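Local coordinates for 4-oxalocrotonate tautomerase (Staphylococcus aureus, PDB 2X4K), which belongs to the tautomerase enzymes of the MIF clan, small beta-alpha-beta proteins, and is built here as an assembly of six chains, at residues 4-9 with 28-33; 20-25 with 43-48. One frame throughout, in Å; residues are numbered along the deposited sequence. Where two conformers were deposited one is given.

Interaction 1 of 2, residues 4-9 with 28-33. With ZN (zinc ion), chain F; ACT (acetate ion), chain G.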
loop_
_atom_site.group_PDB
_atom_site.type_symbol
_atom_site.label_atom_id
_atom_site.label_comp_id
_atom_site.label_asym_id
_atom_site.label_seq_id
_atom_site.Cartn_x
_atom_site.Cartn_y
_atom_site.Cartn_z
ATOM N N PRO A 4 -11.899 -2.085 -8.725
ATOM C CA PRO A 4 -11.213 -2.668 -7.582
ATOM C C PRO A 4 -9.732 -2.974 -7.846
ATOM O O PRO A 4 -9.366 -3.474 -8.913
ATOM C CB PRO A 4 -11.999 -3.954 -7.315
ATOM C CG PRO A 4 -13.350 -3.699 -7.895
ATOM C CD PRO A 4 -13.050 -2.908 -9.132
ATOM N N ILE A 5 -8.897 -2.637 -6.873
ATOM C CA ILE A 5 -7.480 -2.939 -6.910
ATOM C C ILE A 5 -7.165 -3.739 -5.667
ATOM O O ILE A 5 -7.317 -3.246 -4.553
ATOM C CB ILE A 5 -6.652 -1.666 -6.933
ATOM C CG1 ILE A 5 -6.995 -0.878 -8.191
ATOM C CG2 ILE A 5 -5.165 -1.987 -6.878
ATOM C CD1 ILE A 5 -6.228 0.386 -8.332
ATOM N N VAL A 6 -6.741 -4.977 -5.876
ATOM C CA VAL A 6 -6.473 -5.903 -4.807
ATOM C C VAL A 6 -4.979 -6.127 -4.717
ATOM O O VAL A 6 -4.315 -6.353 -5.731
ATOM C CB VAL A 6 -7.166 -7.242 -5.080
ATOM C CG1 VAL A 6 -6.980 -8.184 -3.906
ATOM C CG2 VAL A 6 -8.640 -7.033 -5.360
ATOM N N ASN A 7 -4.455 -6.044 -3.500
ATOM C CA ASN A 7 -3.070 -6.344 -3.222
ATOM C C ASN A 7 -3.037 -7.508 -2.242
ATOM O O ASN A 7 -3.702 -7.463 -1.205
ATOM C CB ASN A 7 -2.391 -5.121 -2.618
ATOM C CG ASN A 7 -0.895 -5.249 -2.586
ATOM O OD1 ASN A 7 -0.315 -5.616 -1.566
ATOM N ND2 ASN A 7 -0.254 -4.951 -3.714
ATOM N N VAL A 8 -2.308 -8.562 -2.585
ATOM C CA VAL A 8 -2.192 -9.718 -1.712
ATOM C C VAL A 8 -0.732 -9.880 -1.310
ATOM O O VAL A 8 0.116 -10.161 -2.150
ATOM C CB VAL A 8 -2.645 -11.024 -2.396
ATOM C CG1 VAL A 8 -2.566 -12.182 -1.399
ATOM C CG2 VAL A 8 -4.043 -10.890 -2.971
ATOM N N LYS A 9 -0.442 -9.700 -0.028
ATOM C CA LYS A 9 0.878 -9.973 0.523
ATOM C C LYS A 9 0.845 -11.350 1.142
ATOM O O LYS A 9 -0.034 -11.637 1.946
ATOM C CB LYS A 9 1.241 -8.949 1.600
ATOM C CG LYS A 9 1.445 -7.528 1.097
ATOM C CD LYS A 9 1.542 -6.557 2.280
ATOM C CE LYS A 9 1.629 -5.104 1.856
ATOM N NZ LYS A 9 2.982 -4.758 1.345
ATOM N N ASP A 28 -12.953 -13.567 -8.847
ATOM C CA ASP A 28 -14.313 -14.094 -8.735
ATOM C C ASP A 28 -14.987 -13.571 -7.474
ATOM O O ASP A 28 -16.154 -13.180 -7.502
ATOM C CB ASP A 28 -14.327 -15.631 -8.615
ATOM C CG ASP A 28 -13.899 -16.371 -9.875
ATOM O OD1 ASP A 28 -13.791 -15.775 -10.965
ATOM O OD2 ASP A 28 -13.690 -17.606 -9.754
ATOM N N ALA A 29 -14.269 -13.625 -6.358
ATOM C CA ALA A 29 -14.802 -13.208 -5.065
ATOM C C ALA A 29 -15.199 -11.741 -5.055
ATOM O O ALA A 29 -16.266 -11.380 -4.558
ATOM C CB ALA A 29 -13.782 -13.475 -3.963
ATOM N N VAL A 30 -14.326 -10.885 -5.576
ATOM C CA VAL A 30 -14.609 -9.453 -5.633
ATOM C C VAL A 30 -15.818 -9.205 -6.537
ATOM O O VAL A 30 -16.744 -8.473 -6.181
ATOM C CB VAL A 30 -13.382 -8.670 -6.129
ATOM C CG1 VAL A 30 -13.741 -7.207 -6.387
ATOM C CG2 VAL A 30 -12.246 -8.780 -5.111
ATOM N N GLU A 31 -15.813 -9.840 -7.700
ATOM C CA GLU A 31 -16.881 -9.644 -8.672
ATOM C C GLU A 31 -18.243 -10.021 -8.101
ATOM O O GLU A 31 -19.204 -9.264 -8.218
ATOM C CB GLU A 31 -16.605 -10.482 -9.909
ATOM C CG GLU A 31 -17.615 -10.271 -11.018
ATOM C CD GLU A 31 -17.409 -11.203 -12.186
ATOM O OE1 GLU A 31 -16.306 -11.754 -12.363
ATOM O OE2 GLU A 31 -18.382 -11.386 -12.944
ATOM N N LYS A 32 -18.341 -11.199 -7.495
ATOM C CA LYS A 32 -19.648 -11.685 -7.087
ATOM C C LYS A 32 -20.193 -10.942 -5.878
ATOM O O LYS A 32 -21.399 -10.820 -5.741
ATOM C CB LYS A 32 -19.640 -13.192 -6.869
ATOM C CG LYS A 32 -18.933 -13.680 -5.659
ATOM C CD LYS A 32 -18.927 -15.187 -5.689
ATOM C CE LYS A 32 -18.358 -15.780 -4.434
ATOM N NZ LYS A 32 -18.276 -17.261 -4.552
ATOM N N THR A 33 -19.325 -10.433 -5.006
ATOM C CA THR A 33 -19.796 -9.814 -3.770
ATOM C C THR A 33 -20.062 -8.325 -3.914
ATOM O O THR A 33 -20.846 -7.774 -3.144
ATOM C CB THR A 33 -18.819 -10.034 -2.609
ATOM O OG1 THR A 33 -17.541 -9.470 -2.929
ATOM C CG2 THR A 33 -18.682 -11.506 -2.294
HETATM ZN ZN ZN F . -18.227 -12.657 -14.370
HETATM C C ACT G . -16.765 -19.834 -2.954
HETATM O O ACT G . -16.032 -19.723 -1.935
HETATM O OXT ACT G . -17.927 -19.371 -2.867
HETATM C CH3 ACT G . -16.272 -20.484 -4.209
#
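Val30 meets Pro4 and Val6 with its two methyls because its first torsion (chi1 172°) sets CG1 opposite the backbone N and swings CG2 in beside that N, so the two branches part toward different partners. Val30 CG1 rests against both CB and CG of Pro4, at 3.8 Å from each. Val30 CG2 faces Val6 CG2 at 4.0 Å, the two valines running past one another in opposite directions. No hydrogen bond crosses here; the contact is purely apolar and buried, which suits a branched valine on the helix and a compact proline just before the strand. Strand 5-11 and helix 16-34 are the first two elements of the beta-alpha-beta unit, and Val30 holds the late part of the helix against the start of the strand. Ile41 touches both Pro4 and Val30, while Leu22 of the second subunit also packs on Val30. Away from the strand, Glu31, with its chain extended, binds a zinc ion through OE2 at 1.9 Å, and Arg38 forms a salt bridge with its OE1. Thr33 OG1 donates to Ala29 O (2.8 Å), which Thr33 N reaches from the opposite face of the carbonyl plane.

Interaction 2 of 2, residues 20-25 with 43-48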
loop_
_atom_site.group_PDB
_atom_site.type_symbol
_atom_site.label_atom_id
_atom_site.label_comp_id
_atom_site.label_asym_id
_atom_site.label_seq_id
_atom_site.Cartn_x
_atom_site.Cartn_y
_atom_site.Cartn_z
ATOM N N LYS A 20 -1.690 -18.355 -10.130
ATOM C CA LYS A 20 -2.679 -18.253 -11.203
ATOM C C LYS A 20 -4.092 -18.377 -10.631
ATOM O O LYS A 20 -4.966 -17.554 -10.911
ATOM C CB LYS A 20 -2.438 -19.349 -12.245
ATOM C CG LYS A 20 -3.372 -19.288 -13.438
ATOM C CD LYS A 20 -2.932 -20.264 -14.516
ATOM C CE LYS A 20 -3.979 -20.392 -15.603
ATOM N NZ LYS A 20 -5.154 -21.172 -15.139
ATOM N N ASN A 21 -4.292 -19.396 -9.806
ATOM C CA ASN A 21 -5.588 -19.653 -9.204
ATOM C C ASN A 21 -5.980 -18.569 -8.211
ATOM O O ASN A 21 -7.141 -18.179 -8.164
ATOM C CB ASN A 21 -5.604 -21.023 -8.528
ATOM C CG ASN A 21 -5.493 -22.155 -9.518
ATOM O OD1 ASN A 21 -5.842 -22.014 -10.690
ATOM N ND2 ASN A 21 -4.996 -23.285 -9.051
ATOM N N LEU A 22 -5.024 -18.083 -7.423
ATOM C CA LEU A 22 -5.289 -16.992 -6.493
ATOM C C LEU A 22 -5.831 -15.772 -7.234
ATOM O O LEU A 22 -6.833 -15.178 -6.829
ATOM C CB LEU A 22 -4.003 -16.646 -5.744
ATOM C CG LEU A 22 -4.033 -15.476 -4.770
ATOM C CD1 LEU A 22 -5.021 -15.713 -3.644
ATOM C CD2 LEU A 22 -2.620 -15.237 -4.231
ATOM N N VAL A 23 -5.175 -15.394 -8.326
ATOM C CA VAL A 23 -5.628 -14.234 -9.094
ATOM C C VAL A 23 -7.047 -14.448 -9.632
ATOM O O VAL A 23 -7.885 -13.555 -9.543
ATOM C CB VAL A 23 -4.641 -13.880 -10.239
ATOM C CG1 VAL A 23 -5.237 -12.849 -11.186
ATOM C CG2 VAL A 23 -3.339 -13.371 -9.655
ATOM N N SER A 24 -7.327 -15.628 -10.177
ATOM C CA SER A 24 -8.652 -15.890 -10.729
ATOM C C SER A 24 -9.736 -15.944 -9.657
ATOM O O SER A 24 -10.792 -15.333 -9.810
ATOM C CB SER A 24 -8.646 -17.193 -11.530
ATOM O OG SER A 24 -9.870 -17.372 -12.221
ATOM N N GLU A 25 -9.474 -16.669 -8.574
ATOM C CA GLU A 25 -10.481 -16.873 -7.525
ATOM C C GLU A 25 -10.718 -15.606 -6.708
ATOM O O GLU A 25 -11.854 -15.338 -6.313
ATOM C CB GLU A 25 -10.096 -18.034 -6.619
ATOM C CG GLU A 25 -10.020 -19.375 -7.353
ATOM C CD GLU A 25 -11.241 -20.268 -7.202
ATOM O OE1 GLU A 25 -12.254 -19.854 -6.599
ATOM O OE2 GLU A 25 -11.174 -21.419 -7.686
ATOM N N VAL A 43 -5.490 -7.401 -9.704
ATOM C CA VAL A 43 -4.872 -8.098 -8.588
ATOM C C VAL A 43 -3.359 -8.043 -8.716
ATOM O O VAL A 43 -2.809 -8.322 -9.781
ATOM C CB VAL A 43 -5.333 -9.565 -8.496
ATOM C CG1 VAL A 43 -4.669 -10.274 -7.308
ATOM C CG2 VAL A 43 -6.841 -9.640 -8.400
ATOM N N VAL A 44 -2.697 -7.683 -7.624
ATOM C CA VAL A 44 -1.253 -7.720 -7.518
ATOM C C VAL A 44 -0.875 -8.598 -6.338
ATOM O O VAL A 44 -1.459 -8.470 -5.266
ATOM C CB VAL A 44 -0.675 -6.311 -7.305
ATOM C CG1 VAL A 44 0.830 -6.367 -7.039
ATOM C CG2 VAL A 44 -1.002 -5.416 -8.503
ATOM N N ILE A 45 0.097 -9.478 -6.564
ATOM C CA ILE A 45 0.620 -10.346 -5.524
ATOM C C ILE A 45 2.029 -9.891 -5.163
ATOM O O ILE A 45 2.874 -9.698 -6.041
ATOM C CB ILE A 45 0.660 -11.813 -5.984
ATOM C CG1 ILE A 45 -0.712 -12.268 -6.486
ATOM C CG2 ILE A 45 1.097 -12.712 -4.836
ATOM C CD1 ILE A 45 -0.655 -13.552 -7.273
ATOM N N GLU A 46 2.269 -9.703 -3.868
ATOM C CA GLU A 46 3.586 -9.374 -3.348
ATOM C C GLU A 46 4.010 -10.487 -2.423
ATOM O O GLU A 46 3.397 -10.689 -1.380
ATOM C CB GLU A 46 3.553 -8.071 -2.560
ATOM C CG GLU A 46 3.178 -6.863 -3.375
ATOM C CD GLU A 46 3.382 -5.590 -2.597
ATOM O OE1 GLU A 46 2.740 -5.429 -1.537
ATOM O OE2 GLU A 46 4.219 -4.764 -3.024
ATOM N N GLU A 47 5.061 -11.205 -2.797
ATOM C CA GLU A 47 5.572 -12.283 -1.968
ATOM C C GLU A 47 6.561 -11.720 -0.948
ATOM O O GLU A 47 7.328 -10.798 -1.248
ATOM C CB GLU A 47 6.194 -13.377 -2.838
ATOM C CG GLU A 47 5.153 -14.131 -3.667
ATOM C CD GLU A 47 5.731 -15.294 -4.462
ATOM O OE1 GLU A 47 5.949 -15.124 -5.673
ATOM O OE2 GLU A 47 5.963 -16.378 -3.889
ATOM N N MET A 48 6.521 -12.269 0.262
ATOM C CA MET A 48 7.349 -11.801 1.367
ATOM C C MET A 48 8.231 -12.914 1.893
ATOM O O MET A 48 7.783 -14.046 2.067
ATOM C CB MET A 48 6.474 -11.336 2.537
ATOM C CG MET A 48 5.357 -10.372 2.206
ATOM S SD MET A 48 4.484 -9.893 3.706
ATOM C CE MET A 48 3.415 -11.294 4.018
#
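Leu22 and Val23 from the helix meet Val43 and Ile45 from the strand mainly through methyl groups, and no hydrogen bond passes between the two segments. Ile45 was modelled in two conformers, and its contacts hold for the one described. In it the nearest approach is Val23 CG2 to Ile45 CD1, 3.6 Å, with the two side chains slanting across each other. The same Val23 methyl also lies 4.1 Å from Val43 CG1, so it touches two strand residues that stand on one face of the sheet, two positions apart. Val43 and Val23 run past each other in opposite directions. Leu22 adds a third contact, its CD2 coming to 4.0 Å from Ile45 CD1. This conformer of Ile45 thus receives two neighbouring helix residues on the end of one branch: its CG1 sits beside the backbone N and opposite the carbonyl carbon (chi1 -54°), and CD1 continues that branch outward. A long, branched isoleucine suits this place because it bridges the gap to the helix, whereas the shorter valine serves at Val43, close to the nearest approach of the two backbones.

The polar interactions lie outside this patch. Glu46, on the opposite side of the strand, forms a salt bridge with Lys9, and its OE2 binds a zinc ion to which Glu46 of both the third and the fifth subunits also contributes. Further along, Glu47 OE2 accepts a hydrogen bond from Gly13 N.

The axes of segments 20-25 and 43-48 approach to 9.1 Å at 142°, closer to antiparallel than to parallel, as expected when a helix returns across the sheet to link two parallel strands. Leu19 and Thr27 of the same helix extend the packing on Ile45 and Val43 respectively, while strand 5-11 lies beside strand 42-48 and lends Leu10 to Ile45.

In the fold
Both contacts are buried and apolar, and both press helix 16-34 onto the parallel pair of strands 5-11 and 42-48, which neighbouring subunits extend. Interaction 1 uses a late part of the helix and strand 5-11; interaction 2 uses an earlier part and strand 42-48, nearer the centre of the chain and with about twice the buried surface (206 against 102 Å²). Probable backbone hydrogen bonds join the strands directly, Val8 N to Val44 O and Val8 O to Glu46 N, both 2.8 Å. Zinc is bound beside each contact but differently: by Glu31 on the helix at interaction 1, and by Glu46 on the strand at interaction 2, where Glu46 of other subunits takes part. The second subunit touches both.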